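Local atomic coordinates of mRNA interferase (Mycobacterium tuberculosis, PDB entry 6L2A), a protein that probably acts as the toxin of a type II toxin-antitoxin system, an RNA endonuclease of the PemK/MazF family. Residues R28-V33 against I50-V55; A60-F65 against D79-A84; E10-S15 against A93-P98. The protein carries 6 engineered substitutions. All blocks are in the same frame, centred on the assembly; numbering follows the deposited sequence.

All three contacts reach one curled antiparallel sheet, contact 2 through strand 80-83 only. Strand 28-32 lies between two partners: it pairs with strand 49-56 in contact 1 and with strand 10-14, whose other edge makes contact 3. Strand 49-56 in turn borders strand 80-83 of contact 2. Centre to centre, contact 1 lies about 8 Å from contact 3 and about 13 Å from contact 2, while contacts 2 and 3 are about 20 Å apart, on opposite sides of the chain's centre. Along the chain, contact 1 closes before contact 2 opens. Contact 3 joins an early strand to a late one, enclosing the other two contacts in sequence.

Contact 1. Residues R28-V33 against I50-V55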
ATOM      1  N   ARG A  28       2.909  -6.683 -15.082  1.00 30.48           N
ATOM      2  CA  ARG A  28       1.914  -7.524 -14.433  1.00 27.88           C
ATOM      3  C   ARG A  28       0.622  -6.736 -14.286  1.00 23.90           C
ATOM      4  O   ARG A  28       0.660  -5.505 -14.182  1.00 26.13           O
ATOM      5  CB  ARG A  28       2.400  -8.005 -13.058  1.00 42.21           C
ATOM      6  N   PRO A  29      -0.526  -7.408 -14.282  1.00 24.89           N
ATOM      7  CA  PRO A  29      -1.784  -6.698 -14.033  1.00 25.34           C
ATOM      8  C   PRO A  29      -1.916  -6.315 -12.567  1.00 23.99           C
ATOM      9  O   PRO A  29      -1.362  -6.963 -11.677  1.00 20.60           O
ATOM     10  CB  PRO A  29      -2.851  -7.720 -14.443  1.00 31.28           C
ATOM     11  CG  PRO A  29      -2.199  -9.039 -14.185  1.00 33.62           C
ATOM     12  CD  PRO A  29      -0.740  -8.846 -14.521  1.00 30.53           C
ATOM     13  N   ALA A  30      -2.659  -5.239 -12.325  1.00 20.08           N
ATOM     14  CA  ALA A  30      -2.860  -4.750 -10.969  1.00 15.00           C
ATOM     15  C   ALA A  30      -4.145  -3.939 -10.919  1.00 17.34           C
ATOM     16  O   ALA A  30      -4.582  -3.386 -11.930  1.00 17.22           O
ATOM     17  CB  ALA A  30      -1.672  -3.905 -10.492  1.00 15.61           C
ATOM     18  N   VAL A  31      -4.745  -3.884  -9.730  1.00 15.28           N
ATOM     19  CA  VAL A  31      -5.982  -3.147  -9.493  1.00 15.03           C
ATOM     20  C   VAL A  31      -5.642  -1.796  -8.878  1.00 15.64           C
ATOM     21  O   VAL A  31      -4.929  -1.728  -7.870  1.00 16.29           O
ATOM     22  CB  VAL A  31      -6.935  -3.932  -8.574  1.00 10.77           C
ATOM     23  CG1 VAL A  31      -8.250  -3.174  -8.400  1.00 14.02           C
ATOM     24  CG2 VAL A  31      -7.180  -5.333  -9.119  1.00 15.53           C
ATOM     25  N   VAL A  32      -6.159  -0.722  -9.475  1.00 14.66           N
ATOM     26  CA  VAL A  32      -6.004   0.609  -8.896  1.00 16.67           C
ATOM     27  C   VAL A  32      -6.853   0.713  -7.636  1.00 15.64           C
ATOM     28  O   VAL A  32      -8.065   0.461  -7.667  1.00 14.50           O
ATOM     29  CB  VAL A  32      -6.402   1.687  -9.914  1.00 14.69           C
ATOM     30  CG1 VAL A  32      -6.284   3.067  -9.286  1.00 12.61           C
ATOM     31  CG2 VAL A  32      -5.551   1.581 -11.177  1.00 15.10           C
ATOM     32  N   VAL A  33      -6.228   1.098  -6.521  1.00 14.43           N
ATOM     33  CA  VAL A  33      -6.953   1.186  -5.255  1.00 14.42           C
ATOM     34  C   VAL A  33      -6.777   2.545  -4.586  1.00 15.69           C
ATOM     35  O   VAL A  33      -7.407   2.822  -3.558  1.00 16.71           O
ATOM     36  CB  VAL A  33      -6.542   0.054  -4.294  1.00 18.15           C
ATOM     37  CG1 VAL A  33      -6.927  -1.297  -4.874  1.00 13.39           C
ATOM     38  CG2 VAL A  33      -5.050   0.114  -3.990  1.00 15.73           C
ATOM     39  N   ILE A  50       0.229   6.478  -8.125  1.00 19.66           N
ATOM     40  CA  ILE A  50      -0.989   5.683  -8.037  1.00 24.65           C
ATOM     41  C   ILE A  50      -0.672   4.485  -7.154  1.00 23.12           C
ATOM     42  O   ILE A  50       0.465   4.007  -7.123  1.00 27.82           O
ATOM     43  CB  ILE A  50      -1.482   5.226  -9.430  1.00 25.91           C
ATOM     44  CG1 ILE A  50      -1.527   6.415 -10.389  1.00 32.48           C
ATOM     45  CG2 ILE A  50      -2.849   4.563  -9.347  1.00 34.95           C
ATOM     46  CD1 ILE A  50      -2.541   7.468 -10.002  1.00 27.01           C
ATOM     47  N   THR A  51      -1.670   4.006  -6.419  1.00 16.33           N
ATOM     48  CA  THR A  51      -1.504   2.831  -5.578  1.00 12.82           C
ATOM     49  C   THR A  51      -2.269   1.671  -6.200  1.00 17.53           C
ATOM     50  O   THR A  51      -3.442   1.819  -6.555  1.00 16.49           O
ATOM     51  CB  THR A  51      -1.982   3.104  -4.153  1.00 18.30           C
ATOM     52  OG1 THR A  51      -1.206   4.171  -3.594  1.00 17.50           O
ATOM     53  CG2 THR A  51      -1.807   1.868  -3.298  1.00 22.35           C
ATOM     54  N   VAL A  52      -1.594   0.530  -6.351  1.00 14.54           N
ATOM     55  CA  VAL A  52      -2.155  -0.617  -7.052  1.00 13.60           C
ATOM     56  C   VAL A  52      -1.997  -1.872  -6.207  1.00 18.66           C
ATOM     57  O   VAL A  52      -1.134  -1.964  -5.332  1.00 16.78           O
ATOM     58  CB  VAL A  52      -1.505  -0.831  -8.438  1.00 14.74           C
ATOM     59  CG1 VAL A  52      -1.715   0.392  -9.322  1.00 14.25           C
ATOM     60  CG2 VAL A  52      -0.023  -1.152  -8.287  1.00 16.27           C
ATOM     61  N   VAL A  53      -2.849  -2.849  -6.497  1.00 15.61           N
ATOM     62  CA  VAL A  53      -2.797  -4.172  -5.881  1.00 13.82           C
ATOM     63  C   VAL A  53      -2.505  -5.197  -6.972  1.00 15.33           C
ATOM     64  O   VAL A  53      -3.333  -5.391  -7.874  1.00 18.46           O
ATOM     65  CB  VAL A  53      -4.107  -4.485  -5.141  1.00 15.08           C
ATOM     66  CG1 VAL A  53      -4.187  -5.954  -4.797  1.00 14.38           C
ATOM     67  CG2 VAL A  53      -4.209  -3.637  -3.882  1.00 14.93           C
ATOM     68  N   PRO A  54      -1.350  -5.860  -6.940  1.00 19.84           N
ATOM     69  CA  PRO A  54      -1.010  -6.803  -8.010  1.00 17.37           C
ATOM     70  C   PRO A  54      -1.946  -7.998  -8.039  1.00 18.21           C
ATOM     71  O   PRO A  54      -2.530  -8.395  -7.028  1.00 18.47           O
ATOM     72  CB  PRO A  54       0.423  -7.233  -7.668  1.00 18.17           C
ATOM     73  CG  PRO A  54       0.944  -6.156  -6.778  1.00 21.95           C
ATOM     74  CD  PRO A  54      -0.237  -5.668  -5.999  1.00 20.32           C
ATOM     75  N   VAL A  55      -2.069  -8.579  -9.227  1.00 18.20           N
ATOM     76  CA  VAL A  55      -2.989  -9.672  -9.499  1.00 18.95           C
ATOM     77  C   VAL A  55      -2.193 -10.842 -10.062  1.00 19.46           C
ATOM     78  O   VAL A  55      -1.277 -10.646 -10.867  1.00 27.86           O
ATOM     79  CB  VAL A  55      -4.094  -9.212 -10.474  1.00 24.82           C
ATOM     80  CG1 VAL A  55      -4.844 -10.382 -11.031  1.00 33.04           C
ATOM     81  CG2 VAL A  55      -5.052  -8.267  -9.767  1.00 23.46           C
TER
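Val31 and Val53 form the hydrogen-bonded pair midway along two antiparallel strands, 28-32 and 49-56, in the core of the SH3-like MazF fold. They exchange two backbone bonds: Val31 N to Val53 O at 2.8 Å and Val53 N to Val31 O at 2.7 Å. Two further bonds extend the register, from Val55 N to Pro29 O (3.0 Å) and from Val33 N to Thr51 O (2.9 Å); the latter is almost straight, with 177° at the hydrogen. Between them Ala30 pairs with Pro54 and Val32 with Val52 as non-hydrogen-bonded pairs.

Side chains alternate over the two faces. On the Val31/Val53 face, CG2 of Val31 meets CG2 of Val55 at 3.7 Å, and CG1 of Val33 touches CG2 of Val53 with the two side chains nearly perpendicular. Leu110 and Leu114 of helix 104-117 close over this face. On the other, the Ala30 methyl CB lies 3.7 Å from Val52 CB, and Val32 CG1 packs on Ile50 CG2, while Trp12 and Val14 of strand 10-14 continue the apolar layer.

Thr51 divides its two branches. With OG1 beside the backbone N (chi1 -61°), CG2 is turned anti to that N and lies 3.8 Å from Val33 CG2; OG1 instead bonds to Ser89 and to His117 of the second subunit, linking the strand to the dimer interface. The directions of the short segments 28-32 and 50-55 are 131° apart, well short of antiparallel, a strong twist in keeping with the curled sheet of an SH3-like barrel.

Contact 2. Residues A60-F65 against D79-A84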
ATOM      1  N   ALA A  60      -4.549 -21.176  -6.132  1.00 27.39           N
ATOM      2  CA  ALA A  60      -4.578 -22.408  -5.349  1.00 33.50           C
ATOM      3  C   ALA A  60      -5.115 -22.154  -3.944  1.00 38.95           C
ATOM      4  O   ALA A  60      -5.994 -22.876  -3.462  1.00 32.49           O
ATOM      5  CB  ALA A  60      -3.180 -23.026  -5.289  1.00 34.24           C
ATOM      6  N   LYS A  61      -4.594 -21.129  -3.274  1.00 32.06           N
ATOM      7  CA  LYS A  61      -5.072 -20.722  -1.959  1.00 28.17           C
ATOM      8  C   LYS A  61      -5.379 -19.235  -2.008  1.00 30.12           C
ATOM      9  O   LYS A  61      -4.502 -18.432  -2.345  1.00 32.99           O
ATOM     10  CB  LYS A  61      -4.035 -21.021  -0.871  1.00 29.58           C
ATOM     11  CG  LYS A  61      -3.666 -22.490  -0.734  1.00 28.42           C
ATOM     12  CD  LYS A  61      -2.473 -22.663   0.194  1.00 37.62           C
ATOM     13  CE  LYS A  61      -2.039 -24.117   0.282  1.00 47.14           C
ATOM     14  NZ  LYS A  61      -0.899 -24.293   1.225  1.00 47.52           N
ATOM     15  N   VAL A  62      -6.615 -18.870  -1.688  1.00 23.00           N
ATOM     16  CA  VAL A  62      -7.042 -17.475  -1.657  1.00 18.97           C
ATOM     17  C   VAL A  62      -7.205 -17.094  -0.191  1.00 22.67           C
ATOM     18  O   VAL A  62      -8.180 -17.479   0.462  1.00 24.50           O
ATOM     19  CB  VAL A  62      -8.335 -17.248  -2.445  1.00 23.15           C
ATOM     20  CG1 VAL A  62      -8.803 -15.807  -2.286  1.00 21.27           C
ATOM     21  CG2 VAL A  62      -8.125 -17.585  -3.917  1.00 27.74           C
ATOM     22  N   TYR A  63      -6.247 -16.336   0.327  1.00 23.86           N
ATOM     23  CA  TYR A  63      -6.248 -15.914   1.717  1.00 16.33           C
ATOM     24  C   TYR A  63      -7.211 -14.745   1.922  1.00 20.87           C
ATOM     25  O   TYR A  63      -7.638 -14.108   0.959  1.00 23.60           O
ATOM     26  CB  TYR A  63      -4.828 -15.542   2.131  1.00 25.20           C
ATOM     27  CG  TYR A  63      -3.953 -16.746   2.381  1.00 28.77           C
ATOM     28  CD1 TYR A  63      -3.119 -17.240   1.389  1.00 26.52           C
ATOM     29  CD2 TYR A  63      -3.975 -17.400   3.606  1.00 29.01           C
ATOM     30  CE1 TYR A  63      -2.323 -18.347   1.612  1.00 35.49           C
ATOM     31  CE2 TYR A  63      -3.183 -18.506   3.840  1.00 28.84           C
ATOM     32  CZ  TYR A  63      -2.359 -18.975   2.840  1.00 33.71           C
ATOM     33  OH  TYR A  63      -1.568 -20.077   3.068  1.00 39.83           O
ATOM     34  N   PRO A  64      -7.582 -14.446   3.174  1.00 21.73           N
ATOM     35  CA  PRO A  64      -8.572 -13.379   3.400  1.00 20.65           C
ATOM     36  C   PRO A  64      -8.064 -11.988   3.063  1.00 24.42           C
ATOM     37  O   PRO A  64      -8.882 -11.066   2.941  1.00 24.34           O
ATOM     38  CB  PRO A  64      -8.894 -13.500   4.896  1.00 22.29           C
ATOM     39  CG  PRO A  64      -8.311 -14.792   5.336  1.00 25.34           C
ATOM     40  CD  PRO A  64      -7.168 -15.073   4.441  1.00 18.29           C
ATOM     41  N   PHE A  65      -6.752 -11.799   2.933  1.00 17.63           N
ATOM     42  CA  PHE A  65      -6.190 -10.554   2.434  1.00 16.53           C
ATOM     43  C   PHE A  65      -6.038 -10.562   0.919  1.00 21.29           C
ATOM     44  O   PHE A  65      -5.305  -9.732   0.369  1.00 14.54           O
ATOM     45  CB  PHE A  65      -4.845 -10.269   3.111  1.00 16.75           C
ATOM     46  CG  PHE A  65      -3.933 -11.461   3.184  1.00 19.88           C
ATOM     47  CD1 PHE A  65      -3.071 -11.757   2.142  1.00 15.91           C
ATOM     48  CD2 PHE A  65      -3.931 -12.279   4.303  1.00 22.91           C
ATOM     49  CE1 PHE A  65      -2.228 -12.850   2.211  1.00 20.94           C
ATOM     50  CE2 PHE A  65      -3.088 -13.376   4.377  1.00 22.30           C
ATOM     51  CZ  PHE A  65      -2.236 -13.659   3.330  1.00 24.77           C
ATOM     52  N   ASP A  79      -9.379 -16.856 -14.125  1.00 29.22           N
ATOM     53  CA  ASP A  79      -9.631 -16.394 -12.768  1.00 37.79           C
ATOM     54  C   ASP A  79      -8.309 -16.037 -12.109  1.00 35.52           C
ATOM     55  O   ASP A  79      -7.305 -16.740 -12.263  1.00 25.03           O
ATOM     56  CB  ASP A  79     -10.362 -17.459 -11.950  1.00 31.11           C
ATOM     57  CG  ASP A  79     -11.804 -17.638 -12.379  1.00 33.77           C
ATOM     58  OD1 ASP A  79     -12.295 -16.801 -13.164  1.00 29.96           O
ATOM     59  OD2 ASP A  79     -12.446 -18.612 -11.932  1.00 42.78           O
ATOM     60  N   CYS A  80      -8.304 -14.922 -11.391  1.00 26.19           N
ATOM     61  CA  CYS A  80      -7.096 -14.418 -10.766  1.00 25.27           C
ATOM     62  C   CYS A  80      -7.441 -13.965  -9.359  1.00 24.80           C
ATOM     63  O   CYS A  80      -8.610 -13.919  -8.969  1.00 23.78           O
ATOM     64  CB  CYS A  80      -6.491 -13.270 -11.578  1.00 25.09           C
ATOM     65  SG  CYS A  80      -5.788 -13.728 -13.179  1.00 30.11           S
ATOM     66  N   LYS A  81      -6.418 -13.629  -8.585  1.00 18.34           N
ATOM     67  CA  LYS A  81      -6.647 -13.077  -7.261  1.00 19.71           C
ATOM     68  C   LYS A  81      -5.829 -11.808  -7.089  1.00 16.27           C
ATOM     69  O   LYS A  81      -4.657 -11.750  -7.472  1.00 18.59           O
ATOM     70  CB  LYS A  81      -6.320 -14.090  -6.147  1.00 24.46           C
ATOM     71  CG  LYS A  81      -4.885 -14.566  -6.090  1.00 20.93           C
ATOM     72  CD  LYS A  81      -4.673 -15.454  -4.872  1.00 23.37           C
ATOM     73  CE  LYS A  81      -3.204 -15.782  -4.671  1.00 23.11           C
ATOM     74  NZ  LYS A  81      -3.009 -16.798  -3.600  1.00 23.49           N
ATOM     75  N   ALA A  82      -6.476 -10.778  -6.549  1.00 18.78           N
ATOM     76  CA  ALA A  82      -5.779  -9.568  -6.148  1.00 15.54           C
ATOM     77  C   ALA A  82      -5.095  -9.819  -4.813  1.00 16.45           C
ATOM     78  O   ALA A  82      -5.702 -10.377  -3.896  1.00 16.93           O
ATOM     79  CB  ALA A  82      -6.754  -8.396  -6.038  1.00 15.12           C
ATOM     80  N   GLN A  83      -3.834  -9.421  -4.710  1.00 18.36           N
ATOM     81  CA  GLN A  83      -3.014  -9.680  -3.529  1.00 22.32           C
ATOM     82  C   GLN A  83      -2.815  -8.360  -2.789  1.00 16.07           C
ATOM     83  O   GLN A  83      -1.875  -7.614  -3.070  1.00 16.39           O
ATOM     84  CB  GLN A  83      -1.680 -10.299  -3.925  1.00 16.91           C
ATOM     85  CG  GLN A  83      -1.795 -11.557  -4.765  1.00 18.85           C
ATOM     86  CD  GLN A  83      -0.438 -12.124  -5.132  1.00 30.22           C
ATOM     87  OE1 GLN A  83       0.079 -11.873  -6.221  1.00 33.83           O
ATOM     88  NE2 GLN A  83       0.150 -12.889  -4.221  1.00 29.59           N
ATOM     89  N   ALA A  84      -3.704  -8.077  -1.833  1.00 16.09           N
ATOM     90  CA  ALA A  84      -3.610  -6.829  -1.085  1.00 18.50           C
ATOM     91  C   ALA A  84      -2.340  -6.744  -0.252  1.00 22.53           C
ATOM     92  O   ALA A  84      -1.888  -5.634   0.051  1.00 17.85           O
ATOM     93  CB  ALA A  84      -4.833  -6.651  -0.183  1.00 17.65           C
TER
HETATM   94  O   HOH W   1      -2.507 -19.625  -4.634  1.00 31.13           O
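Lys81 reaches across from strand 80-83 to the backbone of Lys61, its NZ bonding to Lys61 O. The modelled separation of 2.5 Å is short, so the exact length is doubtful, but the ammonium lies nearly along the C=O axis, with 165° at the oxygen. Water 1 adds a second route: it accepts from Lys81 NZ at 3.1 Å and from Lys61 N at 2.9 Å, tying one side chain to both polar groups of a single residue. Gln66 OE1 is a third partner of the ammonium, and also takes the N-H of Tyr63, so that one side chain just after the loop bridges it to the ammonium.

The chain that delivers this charge leaves the strand with CG between the backbone N and carbonyl carbon (chi1 61°), then runs fully extended. Alongside it, running the opposite way, Val62 puts CG2 4.2 Å from Lys81 CD, a loose apolar brush.

At the other end Phe65 O meets Ala84, with CB at 3.2 Å and a weak bond from Ala84 N, also 3.2 Å long. The Phe65 ring is backed on one face by Tyr63 CB, offset toward the rim.

Further out, Lys81 and Gln83 bond through their backbones to strand 49-56, and Cys80 and Ala82 to strand 66-69. The loop 60-65, which connects strand 49-56 to strand 66-69, thus runs past strand 80-83, with Pro64 and Ala84 touching helix 104-117.

Contact 3. Residues E10-S15 against A93-P98; sequences EIWQVS and AALLRP. Engineered in segment 10-15: Ser15 (natural residue Asp). Engineered in segment 93-98: Ala93 (natural residue Glu), Ala94 (natural residue Arg).
Trp12 is gripped between Pro98 and Leu95, and this is the tight half of the contact. Pro98 CB stands over one face, 3.9 Å from the centroid of the six-membered ring; Leu95 CD1 approaches the opposite face at 4.3 Å, 11° off the normal. Both are CH-pi contacts. The bond from NE1 to Glu10 OE2 (2.8 Å) restrains the rotation of the indole; it stays in the ring plane but meets the carboxylate from above its own plane. Glu10 in turn is salt-bridged to Arg7. Beside the ring, Leu95 CD2 fits against Val14 CG1 at 3.6 Å, the two side chains running the same way, while Val14 also packs on Ala30 and Trp12 on Val32, both of strand 28-32.

The backbone is less regular. Gln13 N bonds to Arg97 O at 2.8 Å, yet Gln13 O receives Leu96 N at 3.0 Å and, weakly, Arg97 N as well. Two residues thus face one, a classic beta bulge that shifts the register by one before Val14 pairs with Leu95. At the bulge the exposed side chain of Leu96 brings its CB close to Gln13 O. The strand pair ends in a bond from Ser15 N to Ala94 O (3.0 Å), both residues engineered.

The face carrying Gln13 and Arg97 is looser and more exposed. Gln13, bent at chi2 (76°), lies alongside Arg97, its CB over one face of the guanidinium and its amide turned 31° from the guanidinium plane. Gln13 OE1 stays 4.1 Å from Arg97 NH2.

Cohesion here thus rests on apolar cover of an indole and on backbone bonds, whereas the outer Gln13-Arg97 pair meets by aliphatic CB packing over the guanidinium, with no direct polar bond between the two side chains.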
ATOM      1  N   GLU A  10     -10.164  -0.224 -11.654  1.00 14.86           N
ATOM      2  CA  GLU A  10      -9.699  -0.621 -12.973  1.00 19.28           C
ATOM      3  C   GLU A  10      -8.491  -1.540 -12.858  1.00 16.89           C
ATOM      4  O   GLU A  10      -7.699  -1.453 -11.915  1.00 19.57           O
ATOM      5  CB  GLU A  10      -9.332   0.602 -13.811  1.00 16.36           C
ATOM      6  CG  GLU A  10     -10.512   1.441 -14.258  1.00 15.31           C
ATOM      7  CD  GLU A  10     -10.110   2.524 -15.238  1.00 24.28           C
ATOM      8  OE1 GLU A  10     -10.978   2.973 -16.012  1.00 24.37           O
ATOM      9  OE2 GLU A  10      -8.926   2.927 -15.233  1.00 17.02           O
ATOM     10  N   ILE A  11      -8.353  -2.427 -13.840  1.00 12.71           N
ATOM     11  CA  ILE A  11      -7.222  -3.343 -13.931  1.00 17.33           C
ATOM     12  C   ILE A  11      -6.308  -2.845 -15.039  1.00 19.40           C
ATOM     13  O   ILE A  11      -6.733  -2.709 -16.192  1.00 16.67           O
ATOM     14  CB  ILE A  11      -7.678  -4.784 -14.191  1.00 18.34           C
ATOM     15  CG1 ILE A  11      -8.588  -5.249 -13.059  1.00 18.15           C
ATOM     16  CG2 ILE A  11      -6.474  -5.713 -14.328  1.00 21.24           C
ATOM     17  CD1 ILE A  11      -9.210  -6.576 -13.308  1.00 25.79           C
ATOM     18  N   TRP A  12      -5.056  -2.574 -14.688  1.00 18.38           N
ATOM     19  CA  TRP A  12      -4.066  -2.061 -15.617  1.00 21.38           C
ATOM     20  C   TRP A  12      -2.862  -2.989 -15.662  1.00 20.32           C
ATOM     21  O   TRP A  12      -2.494  -3.604 -14.658  1.00 23.97           O
ATOM     22  CB  TRP A  12      -3.596  -0.656 -15.217  1.00 20.98           C
ATOM     23  CG  TRP A  12      -4.558   0.438 -15.538  1.00 16.45           C
ATOM     24  CD1 TRP A  12      -5.786   0.642 -14.982  1.00 19.53           C
ATOM     25  CD2 TRP A  12      -4.363   1.497 -16.482  1.00 22.02           C
ATOM     26  NE1 TRP A  12      -6.374   1.755 -15.530  1.00 20.48           N
ATOM     27  CE2 TRP A  12      -5.520   2.301 -16.452  1.00 17.12           C
ATOM     28  CE3 TRP A  12      -3.324   1.842 -17.353  1.00 19.15           C
ATOM     29  CZ2 TRP A  12      -5.669   3.428 -17.259  1.00 22.42           C
ATOM     30  CZ3 TRP A  12      -3.473   2.962 -18.155  1.00 21.43           C
ATOM     31  CH2 TRP A  12      -4.636   3.741 -18.102  1.00 17.00           C
ATOM     32  N   GLN A  13      -2.254  -3.085 -16.838  1.00 24.83           N
ATOM     33  CA  GLN A  13      -0.914  -3.638 -16.943  1.00 24.88           C
ATOM     34  C   GLN A  13       0.073  -2.581 -16.464  1.00 23.77           C
ATOM     35  O   GLN A  13       0.037  -1.438 -16.928  1.00 20.40           O
ATOM     36  CB  GLN A  13      -0.610  -4.051 -18.383  1.00 29.25           C
ATOM     37  CG  GLN A  13       0.670  -4.857 -18.550  1.00 32.34           C
ATOM     38  CD  GLN A  13       0.522  -6.302 -18.100  1.00 44.12           C
ATOM     39  OE1 GLN A  13      -0.502  -6.693 -17.535  1.00 34.05           O
ATOM     40  NE2 GLN A  13       1.546  -7.107 -18.361  1.00 56.90           N
ATOM     41  N   VAL A  14       0.931  -2.948 -15.513  1.00 15.72           N
ATOM     42  CA  VAL A  14       1.826  -1.989 -14.882  1.00 24.59           C
ATOM     43  C   VAL A  14       3.242  -2.544 -14.877  1.00 26.74           C
ATOM     44  O   VAL A  14       3.465  -3.756 -14.925  1.00 22.80           O
ATOM     45  CB  VAL A  14       1.389  -1.630 -13.442  1.00 26.17           C
ATOM     46  CG1 VAL A  14      -0.033  -1.098 -13.429  1.00 26.37           C
ATOM     47  CG2 VAL A  14       1.521  -2.835 -12.522  1.00 26.15           C
ATOM     48  N   SER A  15       4.206  -1.631 -14.817  1.00 28.01           N
ATOM     49  CA  SER A  15       5.610  -1.990 -14.673  1.00 32.23           C
ATOM     50  C   SER A  15       5.978  -1.957 -13.195  1.00 32.12           C
ATOM     51  O   SER A  15       5.898  -0.904 -12.553  1.00 38.99           O
ATOM     52  CB  SER A  15       6.499  -1.037 -15.471  1.00 33.07           C
ATOM     53  OG  SER A  15       7.861  -1.208 -15.124  1.00 36.99           O
ATOM     54  N   ALA A  93       3.820   7.041 -14.867  1.00 32.05           N
ATOM     55  CA  ALA A  93       4.651   6.600 -15.980  1.00 26.96           C
ATOM     56  C   ALA A  93       4.803   5.086 -16.019  1.00 28.30           C
ATOM     57  O   ALA A  93       5.202   4.541 -17.053  1.00 34.44           O
ATOM     58  CB  ALA A  93       6.026   7.266 -15.902  1.00 34.97           C
ATOM     59  N   ALA A  94       4.493   4.395 -14.923  1.00 24.42           N
ATOM     60  CA  ALA A  94       4.522   2.940 -14.904  1.00 23.90           C
ATOM     61  C   ALA A  94       3.198   2.315 -15.318  1.00 25.79           C
ATOM     62  O   ALA A  94       3.133   1.092 -15.474  1.00 26.55           O
ATOM     63  CB  ALA A  94       4.916   2.432 -13.513  1.00 25.79           C
ATOM     64  N   LEU A  95       2.146   3.115 -15.486  1.00 21.60           N
ATOM     65  CA  LEU A  95       0.889   2.626 -16.039  1.00 19.77           C
ATOM     66  C   LEU A  95       1.061   2.420 -17.537  1.00 29.25           C
ATOM     67  O   LEU A  95       1.359   3.372 -18.269  1.00 38.89           O
ATOM     68  CB  LEU A  95      -0.245   3.610 -15.760  1.00 23.95           C
ATOM     69  CG  LEU A  95      -0.922   3.579 -14.390  1.00 31.30           C
ATOM     70  CD1 LEU A  95      -2.068   4.579 -14.357  1.00 32.75           C
ATOM     71  CD2 LEU A  95      -1.423   2.185 -14.069  1.00 27.49           C
ATOM     72  N   LEU A  96       0.879   1.183 -17.998  1.00 24.15           N
ATOM     73  CA  LEU A  96       1.133   0.838 -19.393  1.00 21.78           C
ATOM     74  C   LEU A  96      -0.144   0.852 -20.226  1.00 24.69           C
ATOM     75  O   LEU A  96      -0.245   1.608 -21.196  1.00 29.30           O
ATOM     76  CB  LEU A  96       1.827  -0.528 -19.470  1.00 27.71           C
ATOM     77  CG  LEU A  96       3.143  -0.574 -18.684  1.00 25.69           C
ATOM     78  CD1 LEU A  96       3.733  -1.972 -18.622  1.00 37.16           C
ATOM     79  CD2 LEU A  96       4.149   0.404 -19.252  1.00 26.41           C
ATOM     80  N   ARG A  97      -1.136   0.044 -19.851  1.00 23.06           N
ATOM     81  CA  ARG A  97      -2.379  -0.015 -20.607  1.00 25.81           C
ATOM     82  C   ARG A  97      -3.479  -0.549 -19.704  1.00 19.13           C
ATOM     83  O   ARG A  97      -3.202  -1.346 -18.802  1.00 24.50           O
ATOM     84  CB  ARG A  97      -2.229  -0.905 -21.853  1.00 26.75           C
ATOM     85  CG  ARG A  97      -2.203  -2.392 -21.547  1.00 38.71           C
ATOM     86  CD  ARG A  97      -1.670  -3.212 -22.711  1.00 47.57           C
ATOM     87  NE  ARG A  97      -1.091  -4.466 -22.241  1.00 58.22           N
ATOM     88  CZ  ARG A  97      -1.796  -5.565 -21.987  1.00 54.21           C
ATOM     89  NH1 ARG A  97      -3.111  -5.567 -22.163  1.00 52.53           N
ATOM     90  NH2 ARG A  97      -1.187  -6.662 -21.557  1.00 48.50           N
ATOM     91  N   PRO A  98      -4.720  -0.118 -19.907  1.00 24.67           N
ATOM     92  CA  PRO A  98      -5.836  -0.696 -19.154  1.00 22.58           C
ATOM     93  C   PRO A  98      -6.263  -2.031 -19.739  1.00 30.16           C
ATOM     94  O   PRO A  98      -6.232  -2.250 -20.952  1.00 26.74           O
ATOM     95  CB  PRO A  98      -6.941   0.353 -19.313  1.00 21.44           C
ATOM     96  CG  PRO A  98      -6.658   0.974 -20.639  1.00 20.83           C
ATOM     97  CD  PRO A  98      -5.156   0.965 -20.803  1.00 24.59           C
TER